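Local coordinates for zinc finger (CCCH type) motif-containing protein (Toxoplasma gondii, PDB 7NG2) that probably reads N6-methyladenosine in RNA through this YTH domain, one piece of a longer zinc-finger protein of the CPSF4 type, at residues F17-N22 with S129-E134; V116-N121 with T133-A138. One frame throughout, in Å; residues are numbered along the deposited sequence. Where two conformers were deposited one is given.

Contacts 1 and 2 converge on one piece of chain and share Thr133 and Glu134. In contact 1 the loop 129-134 runs antiparallel to strand 14-21 and feeds short strand 134-135 onto the sheet of the YTH domain; the centre of this contact lies about 7 Å from the centre of the chain, and the contact is partly buried. Contact 2, its centre about 14 Å from that of the chain, sets the turn within 116-121 against the same edge strand and the start of helix 137-149. Backbone hydrogen bonds dominate the first, whereas one side-chain amide and a CH-pi contact of proline on tryptophan carry the second, more exposed one. The two meet where Ile18 packs on Val135.

Contact 1 (F17-N22 with S129-E134); sequences FIIKSN and SRDGTE
Strand 17-21 and the 129-134 loop run antiparallel at the edge of the YTH-domain sheet, where Phe17 and Glu134 form a non-hydrogen-bonded pair and Ile18 N gives a nearly straight bond (174°) to Thr133 O. Ile18 O in turn accepts at 2.7 Å from Gly132 N, which lies in a type II turn from Arg130 to Thr133. Glycine suits this place because its backbone adopts a positive phi (90°) at which a CB would press on the preceding carbonyl oxygen.

Asp131 continues the pairing with its side chain: CG lies anti to the backbone N (chi1 -175°), which brings OD1 to Lys20 N at 3.0 Å, met on the anti side of the carboxylate. Phe17 receives the Glu134 chain over one face, with CG 4.1 Å from the ring centroid, while Gly132 O sits at the ring edge. The extended aliphatic part of Glu134 can thus cover an aromatic surface while its carboxylate reaches Arg15 in a salt bridge. Ile18 CD1 packs tightly on Ser129 CB at 3.5 Å. The bent Lys20 chain passes CG beside Arg130 and Asp131 before leading away; NZ, also bonded to Ser61, donates to a water that bonds Ser129 O, each at 2.8 Å.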
ATOM      1  N   PHE A  17       2.252  -5.079   1.675  1.00 12.59           N
ATOM      2  CA  PHE A  17       1.934  -4.458   2.957  1.00 12.85           C
ATOM      3  C   PHE A  17       0.608  -3.726   2.844  1.00 12.17           C
ATOM      4  O   PHE A  17       0.346  -3.056   1.847  1.00 13.30           O
ATOM      5  CB  PHE A  17       3.011  -3.445   3.370  1.00 13.32           C
ATOM      6  CG  PHE A  17       4.354  -4.064   3.583  1.00 12.76           C
ATOM      7  CD1 PHE A  17       5.244  -4.209   2.524  1.00 13.40           C
ATOM      8  CD2 PHE A  17       4.732  -4.522   4.836  1.00 14.43           C
ATOM      9  CE1 PHE A  17       6.490  -4.786   2.707  1.00 14.58           C
ATOM     10  CE2 PHE A  17       5.982  -5.106   5.024  1.00 14.77           C
ATOM     11  CZ  PHE A  17       6.861  -5.236   3.952  1.00 14.89           C
ATOM     12  N   ILE A  18      -0.229  -3.859   3.873  1.00 12.59           N
ATOM     13  CA  ILE A  18      -1.481  -3.106   3.966  1.00 13.12           C
ATOM     14  C   ILE A  18      -1.187  -1.730   4.561  1.00 13.06           C
ATOM     15  O   ILE A  18      -0.469  -1.608   5.558  1.00 14.73           O
ATOM     16  CB  ILE A  18      -2.528  -3.893   4.776  1.00 15.98           C
ATOM     17  CG1 ILE A  18      -2.848  -5.192   4.013  1.00 19.60           C
ATOM     18  CG2 ILE A  18      -3.798  -3.060   5.008  1.00 16.54           C
ATOM     19  CD1 ILE A  18      -3.710  -6.191   4.723  1.00 24.01           C
ATOM     20  N   ILE A  19      -1.712  -0.692   3.920  1.00 12.90           N
ATOM     21  CA  ILE A  19      -1.570   0.691   4.360  1.00 13.17           C
ATOM     22  C   ILE A  19      -2.948   1.183   4.766  1.00 13.72           C
ATOM     23  O   ILE A  19      -3.902   1.065   3.995  1.00 14.51           O
ATOM     24  CB  ILE A  19      -1.026   1.559   3.217  1.00 14.76           C
ATOM     25  CG1 ILE A  19       0.403   1.151   2.854  1.00 16.07           C
ATOM     26  CG2 ILE A  19      -1.135   3.043   3.571  1.00 16.57           C
ATOM     27  CD1 ILE A  19       1.399   1.446   3.942  1.00 17.43           C
ATOM     28  N   LYS A  20      -3.049   1.761   5.957  1.00 13.92           N
ATOM     29  CA  LYS A  20      -4.291   2.364   6.419  1.00 14.60           C
ATOM     30  C   LYS A  20      -4.181   3.883   6.337  1.00 16.98           C
ATOM     31  O   LYS A  20      -3.103   4.454   6.504  1.00 19.56           O
ATOM     32  CB  LYS A  20      -4.602   1.944   7.860  1.00 16.17           C
ATOM     33  CG  LYS A  20      -4.795   0.443   8.070  1.00 15.73           C
ATOM     34  CD  LYS A  20      -5.949  -0.140   7.249  1.00 15.09           C
ATOM     35  CE  LYS A  20      -7.287   0.360   7.771  1.00 15.60           C
ATOM     36  NZ  LYS A  20      -8.411  -0.392   7.125  1.00 15.29           N
ATOM     37  N   SER A  21      -5.301   4.538   6.064  1.00 17.44           N
ATOM     38  CA  SER A  21      -5.326   5.992   6.004  1.00 19.25           C
ATOM     39  C   SER A  21      -6.533   6.495   6.771  1.00 19.33           C
ATOM     40  O   SER A  21      -7.648   6.029   6.534  1.00 18.90           O
ATOM     41  CB  SER A  21      -5.438   6.464   4.557  1.00 20.06           C
ATOM     42  OG  SER A  21      -5.451   7.882   4.499  1.00 22.02           O
ATOM     43  N   ASN A  22      -6.329   7.437   7.688  0.72 22.12           N
ATOM     44  CA  ASN A  22      -7.496   7.942   8.402  0.72 24.56           C
ATOM     45  C   ASN A  22      -8.361   8.847   7.533  0.72 22.15           C
ATOM     46  O   ASN A  22      -9.561   8.974   7.800  0.72 28.10           O
ATOM     47  CB  ASN A  22      -7.104   8.611   9.725  0.72 28.51           C
ATOM     48  CG  ASN A  22      -6.471   9.973   9.533  0.72 33.50           C
ATOM     49  OD1 ASN A  22      -5.628  10.161   8.656  0.72 35.67           O
ATOM     50  ND2 ASN A  22      -6.874  10.934  10.360  0.72 39.90           N
ATOM     51  N   SER A 129      -6.464  -5.836   9.746  1.00 17.62           N
ATOM     52  CA  SER A 129      -5.122  -5.384   9.409  1.00 17.00           C
ATOM     53  C   SER A 129      -4.894  -3.970   9.915  1.00 17.09           C
ATOM     54  O   SER A 129      -5.742  -3.091   9.756  1.00 19.80           O
ATOM     55  CB  SER A 129      -4.944  -5.383   7.893  1.00 18.47           C
ATOM     56  OG  SER A 129      -5.131  -6.678   7.355  1.00 21.66           O
ATOM     57  N   ARG A 130      -3.733  -3.750  10.508  1.00 18.81           N
ATOM     58  CA  ARG A 130      -3.310  -2.421  10.912  1.00 17.95           C
ATOM     59  C   ARG A 130      -2.362  -1.837   9.869  1.00 15.33           C
ATOM     60  O   ARG A 130      -1.916  -2.514   8.941  1.00 16.96           O
ATOM     61  CB  ARG A 130      -2.639  -2.472  12.289  1.00 23.57           C
ATOM     62  CG  ARG A 130      -3.627  -2.490  13.451  1.00 30.49           C
ATOM     63  CD  ARG A 130      -4.213  -1.097  13.675  1.00 40.49           C
ATOM     64  NE  ARG A 130      -3.179  -0.090  13.920  1.00 49.96           N
ATOM     65  CZ  ARG A 130      -2.864   0.900  13.086  1.00 41.88           C
ATOM     66  NH1 ARG A 130      -3.503   1.046  11.926  1.00 25.45           N
ATOM     67  NH2 ARG A 130      -1.906   1.757  13.416  1.00 42.96           N
ATOM     68  N   ASP A 131      -2.047  -0.561  10.034  1.00 15.58           N
ATOM     69  CA  ASP A 131      -1.144   0.094   9.104  1.00 14.34           C
ATOM     70  C   ASP A 131       0.216  -0.600   9.119  1.00 13.89           C
ATOM     71  O   ASP A 131       0.830  -0.756  10.174  1.00 15.26           O
ATOM     72  CB  ASP A 131      -0.990   1.555   9.515  1.00 15.94           C
ATOM     73  CG  ASP A 131      -0.168   2.345   8.534  1.00 16.74           C
ATOM     74  OD1 ASP A 131      -0.485   2.296   7.334  1.00 16.79           O
ATOM     75  OD2 ASP A 131       0.782   3.025   8.963  1.00 20.67           O
ATOM     76  N   GLY A 132       0.676  -1.035   7.944  1.00 14.46           N
ATOM     77  CA  GLY A 132       1.947  -1.719   7.798  1.00 14.53           C
ATOM     78  C   GLY A 132       1.906  -3.228   7.930  1.00 14.50           C
ATOM     79  O   GLY A 132       2.964  -3.861   7.842  1.00 16.48           O
ATOM     80  N   THR A 133       0.735  -3.821   8.144  1.00 14.23           N
ATOM     81  CA  THR A 133       0.652  -5.268   8.273  1.00 13.66           C
ATOM     82  C   THR A 133       1.103  -5.933   6.975  1.00 13.87           C
ATOM     83  O   THR A 133       0.600  -5.614   5.900  1.00 14.58           O
ATOM     84  CB  THR A 133      -0.792  -5.673   8.572  1.00 15.18           C
ATOM     85  OG1 THR A 133      -1.189  -5.181   9.862  1.00 16.72           O
ATOM     86  CG2 THR A 133      -0.941  -7.189   8.547  1.00 17.38           C
ATOM     87  N   GLU A 134       2.022  -6.889   7.086  1.00 13.95           N
ATOM     88  CA  GLU A 134       2.475  -7.630   5.914  1.00 13.64           C
ATOM     89  C   GLU A 134       1.589  -8.846   5.675  1.00 13.88           C
ATOM     90  O   GLU A 134       1.118  -9.485   6.620  1.00 15.21           O
ATOM     91  CB  GLU A 134       3.935  -8.075   6.060  1.00 14.37           C
ATOM     92  CG  GLU A 134       4.539  -8.522   4.738  1.00 13.90           C
ATOM     93  CD  GLU A 134       6.040  -8.743   4.756  1.00 13.99           C
ATOM     94  OE1 GLU A 134       6.696  -8.553   5.804  1.00 15.12           O
ATOM     95  OE2 GLU A 134       6.568  -9.137   3.694  1.00 15.08           O
TER
HETATM   96  O   HOH W   1      -8.016  -2.974   8.104  1.00 19.57           O

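Contact 2 (V116-N121 with T133-A138); sequences VTNPWN and TEVPPA
Asn118 and Trp120 grip segment 133-138 from a type I turn, Asn118 to Asn121, that is also an Asx turn: Asn118 OD1 accepts from Trp120 N at 2.9 Å. This turn of the YTH domain packs against edge strand 134-135 and the start of helix 137-149.

The tight part joins the Asn118 amide to the Trp120 face beneath Pro136. With CG anti to the backbone N (chi1 -177°), the Asn118 side chain points across to the edge strand, and ND2 donates to Glu134 O at 3.0 Å, almost straight (176°), with Glu134 O in the plane of the Asn118 amide. Asparagine suits the spot because its two ends do different work: the oxygen shapes the turn while the nitrogen binds the neighbouring backbone. Thr133 CG2 packs against ND2 at 3.6 Å, giving the buried amide an apolar neighbour. Beside it the indole offers a broad flat surface and proline a compact ring to lay on it: Pro136, the N-cap residue of the helix, sets CG directly over the five-membered ring in a CH-pi contact, 3.5 Å from its centroid.

The looser, more exposed side is the indole rim with Pro119 and Pro137, joined mainly by van der Waals packing. Pro136 CG also touches Pro119 CG, while Pro137 CD meets Trp120 CH2 at 3.7 Å. At the indole edge lies Glu134 CG. A water bridges the two backbones, donating to Trp120 O at 2.9 Å and to Glu134 O at 2.8 Å.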
ATOM      1  N   VAL A 116     -11.186 -14.723   5.036  1.00 39.12           N
ATOM      2  CA  VAL A 116      -9.753 -14.629   4.765  1.00 36.50           C
ATOM      3  C   VAL A 116      -9.052 -14.212   6.042  1.00 32.60           C
ATOM      4  O   VAL A 116      -9.380 -13.171   6.628  1.00 36.86           O
ATOM      5  CB  VAL A 116      -9.435 -13.654   3.617  1.00 36.66           C
ATOM      6  CG1 VAL A 116      -7.936 -13.466   3.492  1.00 34.52           C
ATOM      7  CG2 VAL A 116      -9.999 -14.178   2.322  1.00 40.68           C
ATOM      8  N   THR A 117      -8.085 -15.014   6.474  1.00 34.77           N
ATOM      9  CA  THR A 117      -7.250 -14.671   7.609  1.00 32.62           C
ATOM     10  C   THR A 117      -5.800 -14.568   7.158  1.00 29.44           C
ATOM     11  O   THR A 117      -5.396 -15.130   6.133  1.00 28.93           O
ATOM     12  CB  THR A 117      -7.376 -15.702   8.735  1.00 34.77           C
ATOM     13  OG1 THR A 117      -7.048 -17.001   8.233  1.00 36.21           O
ATOM     14  CG2 THR A 117      -8.800 -15.717   9.273  1.00 39.51           C
ATOM     15  N   ASN A 118      -5.022 -13.833   7.937  1.00 23.91           N
ATOM     16  CA  ASN A 118      -3.622 -13.605   7.614  1.00 21.87           C
ATOM     17  C   ASN A 118      -2.755 -14.399   8.577  1.00 23.82           C
ATOM     18  O   ASN A 118      -2.635 -14.014   9.751  1.00 24.42           O
ATOM     19  CB  ASN A 118      -3.323 -12.113   7.738  1.00 20.68           C
ATOM     20  CG  ASN A 118      -1.909 -11.771   7.347  1.00 19.83           C
ATOM     21  OD1 ASN A 118      -1.088 -12.655   7.086  1.00 20.54           O
ATOM     22  ND2 ASN A 118      -1.609 -10.480   7.311  1.00 19.37           N
ATOM     23  N   PRO A 119      -2.103 -15.481   8.131  1.00 24.08           N
ATOM     24  CA  PRO A 119      -1.266 -16.270   9.047  1.00 25.05           C
ATOM     25  C   PRO A 119      -0.056 -15.522   9.555  1.00 24.79           C
ATOM     26  O   PRO A 119       0.559 -15.965  10.534  1.00 28.30           O
ATOM     27  CB  PRO A 119      -0.851 -17.478   8.196  1.00 25.22           C
ATOM     28  CG  PRO A 119      -0.892 -16.970   6.799  1.00 26.51           C
ATOM     29  CD  PRO A 119      -2.049 -15.995   6.751  1.00 25.25           C
ATOM     30  N   TRP A 120       0.307 -14.411   8.925  1.00 21.31           N
ATOM     31  CA  TRP A 120       1.398 -13.572   9.392  1.00 22.53           C
ATOM     32  C   TRP A 120       0.930 -12.522  10.385  1.00 24.48           C
ATOM     33  O   TRP A 120       1.760 -11.786  10.928  1.00 27.66           O
ATOM     34  CB  TRP A 120       2.091 -12.905   8.202  1.00 20.04           C
ATOM     35  CG  TRP A 120       2.852 -13.857   7.327  1.00 18.51           C
ATOM     36  CD1 TRP A 120       2.831 -15.224   7.369  1.00 19.21           C
ATOM     37  CD2 TRP A 120       3.755 -13.504   6.278  1.00 17.09           C
ATOM     38  NE1 TRP A 120       3.668 -15.740   6.407  1.00 18.87           N
ATOM     39  CE2 TRP A 120       4.249 -14.702   5.726  1.00 17.85           C
ATOM     40  CE3 TRP A 120       4.197 -12.288   5.754  1.00 17.60           C
ATOM     41  CZ2 TRP A 120       5.169 -14.716   4.675  1.00 19.41           C
ATOM     42  CZ3 TRP A 120       5.102 -12.300   4.707  1.00 17.65           C
ATOM     43  CH2 TRP A 120       5.576 -13.507   4.177  1.00 17.95           C
ATOM     44  N   ASN A 121      -0.375 -12.444  10.635  1.00 25.17           N
ATOM     45  CA  ASN A 121      -0.975 -11.527  11.597  1.00 26.78           C
ATOM     46  C   ASN A 121      -1.903 -12.288  12.535  1.00 29.59           C
ATOM     47  O   ASN A 121      -3.073 -11.945  12.714  1.00 30.78           O
ATOM     48  CB  ASN A 121      -1.708 -10.393  10.886  1.00 25.62           C
ATOM     49  CG  ASN A 121      -2.149  -9.301  11.835  1.00 28.63           C
ATOM     50  OD1 ASN A 121      -1.459  -8.992  12.806  1.00 34.89           O
ATOM     51  ND2 ASN A 121      -3.310  -8.721  11.568  1.00 29.86           N
ATOM     52  N   THR A 133       0.735  -3.821   8.144  1.00 14.23           N
ATOM     53  CA  THR A 133       0.652  -5.268   8.273  1.00 13.66           C
ATOM     54  C   THR A 133       1.103  -5.933   6.975  1.00 13.87           C
ATOM     55  O   THR A 133       0.600  -5.614   5.900  1.00 14.58           O
ATOM     56  CB  THR A 133      -0.792  -5.673   8.572  1.00 15.18           C
ATOM     57  OG1 THR A 133      -1.189  -5.181   9.862  1.00 16.72           O
ATOM     58  CG2 THR A 133      -0.941  -7.189   8.547  1.00 17.38           C
ATOM     59  N   GLU A 134       2.022  -6.889   7.086  1.00 13.95           N
ATOM     60  CA  GLU A 134       2.475  -7.630   5.914  1.00 13.64           C
ATOM     61  C   GLU A 134       1.589  -8.846   5.675  1.00 13.88           C
ATOM     62  O   GLU A 134       1.118  -9.485   6.620  1.00 15.21           O
ATOM     63  CB  GLU A 134       3.935  -8.075   6.060  1.00 14.37           C
ATOM     64  CG  GLU A 134       4.539  -8.522   4.738  1.00 13.90           C
ATOM     65  CD  GLU A 134       6.040  -8.743   4.756  1.00 13.99           C
ATOM     66  OE1 GLU A 134       6.696  -8.553   5.804  1.00 15.12           O
ATOM     67  OE2 GLU A 134       6.568  -9.137   3.694  1.00 15.08           O
ATOM     68  N   VAL A 135       1.290  -9.118   4.406  0.66 14.23           N
ATOM     69  CA  VAL A 135       0.575 -10.350   4.068  0.66 15.92           C
ATOM     70  C   VAL A 135       1.495 -11.296   3.308  0.66 15.17           C
ATOM     71  O   VAL A 135       2.415 -10.858   2.609  0.66 14.70           O
ATOM     72  CB  VAL A 135      -0.737 -10.106   3.298  0.66 15.80           C
ATOM     73  CG1 VAL A 135      -1.729  -9.318   4.137  0.66 16.92           C
ATOM     74  CG2 VAL A 135      -0.466  -9.445   1.964  0.66 15.54           C
ATOM     75  N   PRO A 136       1.276 -12.600   3.420  1.00 15.24           N
ATOM     76  CA  PRO A 136       2.115 -13.574   2.700  1.00 15.58           C
ATOM     77  C   PRO A 136       1.976 -13.403   1.201  1.00 16.65           C
ATOM     78  O   PRO A 136       0.959 -12.885   0.709  1.00 16.65           O
ATOM     79  CB  PRO A 136       1.544 -14.933   3.144  1.00 17.52           C
ATOM     80  CG  PRO A 136       0.758 -14.653   4.379  1.00 20.04           C
ATOM     81  CD  PRO A 136       0.258 -13.250   4.265  1.00 17.59           C
ATOM     82  N   PRO A 137       2.980 -13.826   0.431  1.00 16.32           N
ATOM     83  CA  PRO A 137       2.956 -13.547  -1.009  1.00 17.45           C
ATOM     84  C   PRO A 137       1.815 -14.217  -1.759  1.00 17.69           C
ATOM     85  O   PRO A 137       1.292 -13.614  -2.705  1.00 19.60           O
ATOM     86  CB  PRO A 137       4.330 -14.040  -1.487  1.00 18.17           C
ATOM     87  CG  PRO A 137       4.743 -15.059  -0.467  1.00 19.71           C
ATOM     88  CD  PRO A 137       4.209 -14.534   0.840  1.00 18.85           C
ATOM     89  N   ALA A 138       1.395 -15.432  -1.379  1.00 19.52           N
ATOM     90  CA  ALA A 138       0.283 -16.046  -2.101  1.00 21.34           C
ATOM     91  C   ALA A 138      -0.992 -15.225  -1.943  1.00 19.48           C
ATOM     92  O   ALA A 138      -1.692 -14.954  -2.926  1.00 20.13           O
ATOM     93  CB  ALA A 138       0.068 -17.499  -1.670  1.00 24.30           C
TER
HETATM   94  O   HOH W   2       2.180  -9.405   9.239  1.00 30.02           O